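Local coordinates for putative ATP-grasp superfamily protein (Archaeoglobus fulgidus, PDB 3DF7) that has no established function but probably binds ATP and a metal ion, as expected of a member of the ATP-grasp superfamily, at residues R130-R141 with D153-F164. Sequence-based numbering, arbitrary orientation.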
loop_
_atom_site.group_PDB
_atom_site.type_symbol
_atom_site.label_atom_id
_atom_site.label_comp_id
_atom_site.label_asym_id
_atom_site.label_seq_id
_atom_site.Cartn_x
_atom_site.Cartn_y
_atom_site.Cartn_z
ATOM N N ARG A 130 -11.690 15.730 17.789
ATOM C CA ARG A 130 -11.559 17.135 18.148
ATOM C C ARG A 130 -10.100 17.414 18.503
ATOM O O ARG A 130 -9.314 16.487 18.671
ATOM C CB ARG A 130 -12.489 17.456 19.323
ATOM C CG ARG A 130 -13.948 17.557 18.894
ATOM C CD ARG A 130 -14.880 17.897 20.036
ATOM N NE ARG A 130 -16.243 18.119 19.554
ATOM C CZ ARG A 130 -17.285 18.350 20.345
ATOM N NH1 ARG A 130 -17.122 18.388 21.660
ATOM N NH2 ARG A 130 -18.488 18.550 19.822
ATOM N N PRO A 131 -9.714 18.697 18.609
ATOM C CA PRO A 131 -8.325 19.026 18.944
ATOM C C PRO A 131 -7.800 18.292 20.174
ATOM O O PRO A 131 -8.541 18.044 21.124
ATOM C CB PRO A 131 -8.373 20.538 19.143
ATOM C CG PRO A 131 -9.413 20.959 18.139
ATOM C CD PRO A 131 -10.496 19.923 18.367
ATOM N N LEU A 132 -6.520 17.933 20.137
ATOM C CA LEU A 132 -5.874 17.245 21.248
ATOM C C LEU A 132 -5.002 18.245 21.998
ATOM O O LEU A 132 -4.614 19.270 21.441
ATOM C CB LEU A 132 -4.997 16.104 20.731
ATOM C CG LEU A 132 -5.706 14.885 20.139
ATOM C CD1 LEU A 132 -4.719 14.027 19.358
ATOM C CD2 LEU A 132 -6.349 14.086 21.264
ATOM N N ASP A 133 -4.692 17.949 23.255
ATOM C CA ASP A 133 -3.849 18.837 24.046
ATOM C C ASP A 133 -2.394 18.686 23.631
ATOM O O ASP A 133 -1.627 19.643 23.678
ATOM C CB ASP A 133 -3.988 18.536 25.540
ATOM C CG ASP A 133 -5.326 18.972 26.098
ATOM O OD1 ASP A 133 -5.765 20.091 25.757
ATOM O OD2 ASP A 133 -5.932 18.205 26.878
ATOM N N CYS A 134 -2.021 17.478 23.224
ATOM C CA CYS A 134 -0.655 17.206 22.791
ATOM C C CYS A 134 -0.466 17.694 21.359
ATOM O O CYS A 134 -1.439 17.940 20.652
ATOM C CB CYS A 134 -0.371 15.703 22.852
ATOM S SG CYS A 134 -1.462 14.693 21.803
ATOM N N LYS A 135 0.787 17.840 20.940
ATOM C CA LYS A 135 1.075 18.265 19.576
ATOM C C LYS A 135 0.396 17.262 18.652
ATOM O O LYS A 135 0.603 16.050 18.777
ATOM C CB LYS A 135 2.581 18.262 19.324
ATOM C CG LYS A 135 2.971 18.557 17.886
ATOM C CD LYS A 135 4.466 18.411 17.702
ATOM C CE LYS A 135 4.881 18.674 16.268
ATOM N NZ LYS A 135 6.360 18.597 16.103
ATOM N N PHE A 136 -0.418 17.764 17.730
ATOM C CA PHE A 136 -1.138 16.888 16.816
ATOM C C PHE A 136 -1.252 17.470 15.416
ATOM O O PHE A 136 -1.016 18.656 15.196
ATOM C CB PHE A 136 -2.545 16.615 17.368
ATOM C CG PHE A 136 -3.491 17.783 17.237
ATOM C CD1 PHE A 136 -4.316 17.907 16.119
ATOM C CD2 PHE A 136 -3.538 18.772 18.217
ATOM C CE1 PHE A 136 -5.178 18.997 15.977
ATOM C CE2 PHE A 136 -4.393 19.869 18.088
ATOM C CZ PHE A 136 -5.215 19.985 16.968
ATOM N N ILE A 137 -1.599 16.613 14.466
ATOM C CA ILE A 137 -1.798 17.035 13.090
ATOM C C ILE A 137 -3.174 16.511 12.731
ATOM O O ILE A 137 -3.697 15.628 13.409
ATOM C CB ILE A 137 -0.758 16.415 12.127
ATOM C CG1 ILE A 137 -0.734 14.893 12.282
ATOM C CG2 ILE A 137 0.619 17.005 12.394
ATOM C CD1 ILE A 137 0.222 14.202 11.330
ATOM N N ILE A 138 -3.778 17.063 11.689
ATOM C CA ILE A 138 -5.083 16.579 11.280
ATOM C C ILE A 138 -4.927 15.811 9.980
ATOM O O ILE A 138 -3.981 16.036 9.227
ATOM C CB ILE A 138 -6.096 17.725 11.069
ATOM C CG1 ILE A 138 -5.609 18.669 9.966
ATOM C CG2 ILE A 138 -6.318 18.462 12.376
ATOM C CD1 ILE A 138 -6.679 19.624 9.478
ATOM N N LYS A 139 -5.839 14.880 9.737
ATOM C CA LYS A 139 -5.813 14.102 8.508
ATOM C C LYS A 139 -7.211 13.581 8.208
ATOM O O LYS A 139 -7.997 13.331 9.122
ATOM C CB LYS A 139 -4.806 12.953 8.621
ATOM C CG LYS A 139 -5.063 11.964 9.738
ATOM C CD LYS A 139 -3.751 11.368 10.256
ATOM C CE LYS A 139 -2.919 10.738 9.150
ATOM N NZ LYS A 139 -1.602 10.252 9.662
ATOM N N PRO A 140 -7.550 13.440 6.919
ATOM C CA PRO A 140 -8.876 12.948 6.534
ATOM C C PRO A 140 -9.125 11.558 7.108
ATOM O O PRO A 140 -8.212 10.735 7.152
ATOM C CB PRO A 140 -8.809 12.932 5.006
ATOM C CG PRO A 140 -7.817 14.018 4.692
ATOM C CD PRO A 140 -6.747 13.767 5.728
ATOM N N ARG A 141 -10.351 11.297 7.558
ATOM C CA ARG A 141 -10.677 9.986 8.111
ATOM C C ARG A 141 -10.409 8.898 7.079
ATOM O O ARG A 141 -9.992 7.798 7.427
ATOM C CB ARG A 141 -12.142 9.936 8.573
ATOM C CG ARG A 141 -12.375 10.585 9.936
ATOM C CD ARG A 141 -13.831 10.476 10.407
ATOM N NE ARG A 141 -14.266 9.099 10.646
ATOM C CZ ARG A 141 -15.395 8.775 11.276
ATOM N NH1 ARG A 141 -16.199 9.727 11.733
ATOM N NH2 ARG A 141 -15.723 7.506 11.453
ATOM N N ASP A 153 -5.401 24.299 13.971
ATOM C CA ASP A 153 -5.909 24.562 15.308
ATOM C C ASP A 153 -7.225 23.829 15.525
ATOM O O ASP A 153 -7.519 23.388 16.632
ATOM C CB ASP A 153 -6.103 26.063 15.516
ATOM C CG ASP A 153 -4.811 26.838 15.369
ATOM O OD1 ASP A 153 -4.248 26.850 14.255
ATOM O OD2 ASP A 153 -4.354 27.427 16.368
ATOM N N GLU A 154 -8.010 23.689 14.462
ATOM C CA GLU A 154 -9.295 23.003 14.560
ATOM C C GLU A 154 -9.330 21.731 13.721
ATOM O O GLU A 154 -8.502 21.531 12.834
ATOM C CB GLU A 154 -10.425 23.933 14.113
ATOM C CG GLU A 154 -10.582 25.184 14.965
ATOM C CD GLU A 154 -10.849 24.867 16.427
ATOM O OE1 GLU A 154 -11.796 24.107 16.713
ATOM O OE2 GLU A 154 -10.111 25.383 17.292
ATOM N N VAL A 155 -10.292 20.865 14.018
ATOM C CA VAL A 155 -10.449 19.626 13.272
ATOM C C VAL A 155 -11.681 19.764 12.382
ATOM O O VAL A 155 -12.811 19.775 12.869
ATOM C CB VAL A 155 -10.658 18.416 14.205
ATOM C CG1 VAL A 155 -10.796 17.143 13.372
ATOM C CG2 VAL A 155 -9.493 18.302 15.183
ATOM N N PRO A 156 -11.481 19.879 11.063
ATOM C CA PRO A 156 -12.639 20.013 10.175
ATOM C C PRO A 156 -13.457 18.725 10.111
ATOM O O PRO A 156 -12.947 17.641 10.407
ATOM C CB PRO A 156 -12.003 20.366 8.835
ATOM C CG PRO A 156 -10.703 19.639 8.887
ATOM C CD PRO A 156 -10.222 19.914 10.298
ATOM N N ASP A 157 -14.724 18.849 9.727
ATOM C CA ASP A 157 -15.606 17.695 9.615
ATOM C C ASP A 157 -15.000 16.690 8.647
ATOM O O ASP A 157 -14.545 17.059 7.566
ATOM C CB ASP A 157 -16.984 18.133 9.111
ATOM C CG ASP A 157 -17.691 19.059 10.080
ATOM O OD1 ASP A 157 -17.068 20.052 10.512
ATOM O OD2 ASP A 157 -18.869 18.799 10.408
ATOM N N GLY A 158 -14.989 15.422 9.038
ATOM C CA GLY A 158 -14.429 14.399 8.174
ATOM C C GLY A 158 -12.964 14.105 8.451
ATOM O O GLY A 158 -12.379 13.233 7.816
ATOM N N HIS A 159 -12.372 14.836 9.394
ATOM C CA HIS A 159 -10.967 14.640 9.756
ATOM C C HIS A 159 -10.831 14.126 11.183
ATOM O O HIS A 159 -11.781 14.150 11.967
ATOM C CB HIS A 159 -10.184 15.958 9.676
ATOM C CG HIS A 159 -9.822 16.384 8.287
ATOM N ND1 HIS A 159 -10.762 16.718 7.337
ATOM C CD2 HIS A 159 -8.615 16.567 7.702
ATOM C CE1 HIS A 159 -10.151 17.091 6.227
ATOM N NE2 HIS A 159 -8.846 17.008 6.421
ATOM N N ILE A 160 -9.636 13.654 11.515
ATOM C CA ILE A 160 -9.361 13.213 12.872
ATOM C C ILE A 160 -8.150 14.014 13.316
ATOM O O ILE A 160 -7.416 14.559 12.487
ATOM C CB ILE A 160 -8.990 11.706 12.973
ATOM C CG1 ILE A 160 -7.734 11.414 12.147
ATOM C CG2 ILE A 160 -10.159 10.848 12.538
ATOM C CD1 ILE A 160 -7.064 10.096 12.503
ATOM N N ALA A 161 -7.966 14.109 14.625
ATOM C CA ALA A 161 -6.820 14.791 15.189
ATOM C C ALA A 161 -5.955 13.636 15.666
ATOM O O ALA A 161 -6.475 12.671 16.228
ATOM C CB ALA A 161 -7.244 15.662 16.373
ATOM N N GLN A 162 -4.652 13.708 15.427
ATOM C CA GLN A 162 -3.784 12.629 15.866
ATOM C C GLN A 162 -2.430 13.114 16.330
ATOM O O GLN A 162 -1.744 13.871 15.639
ATOM C CB GLN A 162 -3.601 11.588 14.759
ATOM C CG GLN A 162 -2.825 10.357 15.223
ATOM C CD GLN A 162 -2.864 9.225 14.217
ATOM O OE1 GLN A 162 -2.226 9.286 13.167
ATOM N NE2 GLN A 162 -3.629 8.184 14.534
ATOM N N GLU A 163 -2.062 12.664 17.523
ATOM C CA GLU A 163 -0.788 13.006 18.133
ATOM C C GLU A 163 0.355 12.798 17.148
ATOM O O GLU A 163 0.427 11.775 16.464
ATOM C CB GLU A 163 -0.581 12.139 19.385
ATOM C CG GLU A 163 0.866 12.039 19.872
ATOM C CD GLU A 163 1.014 11.148 21.091
ATOM O OE1 GLU A 163 0.250 10.170 21.215
ATOM O OE2 GLU A 163 1.905 11.412 21.921
ATOM N N PHE A 164 1.244 13.781 17.068
ATOM C CA PHE A 164 2.384 13.683 16.171
ATOM C C PHE A 164 3.476 12.898 16.873
ATOM O O PHE A 164 3.892 13.246 17.982
ATOM C CB PHE A 164 2.919 15.069 15.812
ATOM C CG PHE A 164 4.062 15.037 14.841
ATOM C CD1 PHE A 164 3.832 14.864 13.481
ATOM C CD2 PHE A 164 5.375 15.145 15.292
ATOM C CE1 PHE A 164 4.897 14.797 12.576
ATOM C CE2 PHE A 164 6.445 15.080 14.397
ATOM C CZ PHE A 164 6.204 14.905 13.038
HETATM O O HOH W 1 2.887 14.869 19.924
#
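I137 and Q162 face each other as a hydrogen-bonded antiparallel pair, Q162 N lying 2.9 Å from I137 O, nearly in line with that C=O; K139 and I160 form a second such pair. The ladder runs past both strand ends: F164 N donates to K135 O (170° at the hydrogen), and R141 N meets G158 O at 2.8 Å. A water donates to both K135 O and F164 O, giving the former carbonyl a second donor. The extended K135 chain lies alongside F164, CE 3.7 Å from CD2.

On the sheet face of I138 and A161, the CB of A161 lies 3.7 Å from CD1 of F136, whose chi1 of 74° sets CG between backbone N and carbonyl carbon; I138 CD1 meets P156 CD tip to tip at 3.6 Å. On the face of I137, K139, I160 and Q162, K139 CG packs 3.6 Å from I160 CG1, and K139 and Q162 touch I243 of strand 240-246. At the strand end the H159 ring is sandwiched: P140 CA makes a CH-pi contact 3.9 Å from its centroid, with P156 CG over the opposite face.

Further out, R141 makes a salt bridge to D110, Q162 NE2 hydrogen-bonds to T127 OG1, and E163 OE1 to Q126 N. The evidence is of two adjacent strands joined by backbone hydrogen bonds, 159-163 the middle strand of three and 136-140 at an edge, with side-chain contacts between the segments chiefly apolar and the polar ends of R141, Q162 and E163 bound outside the pair.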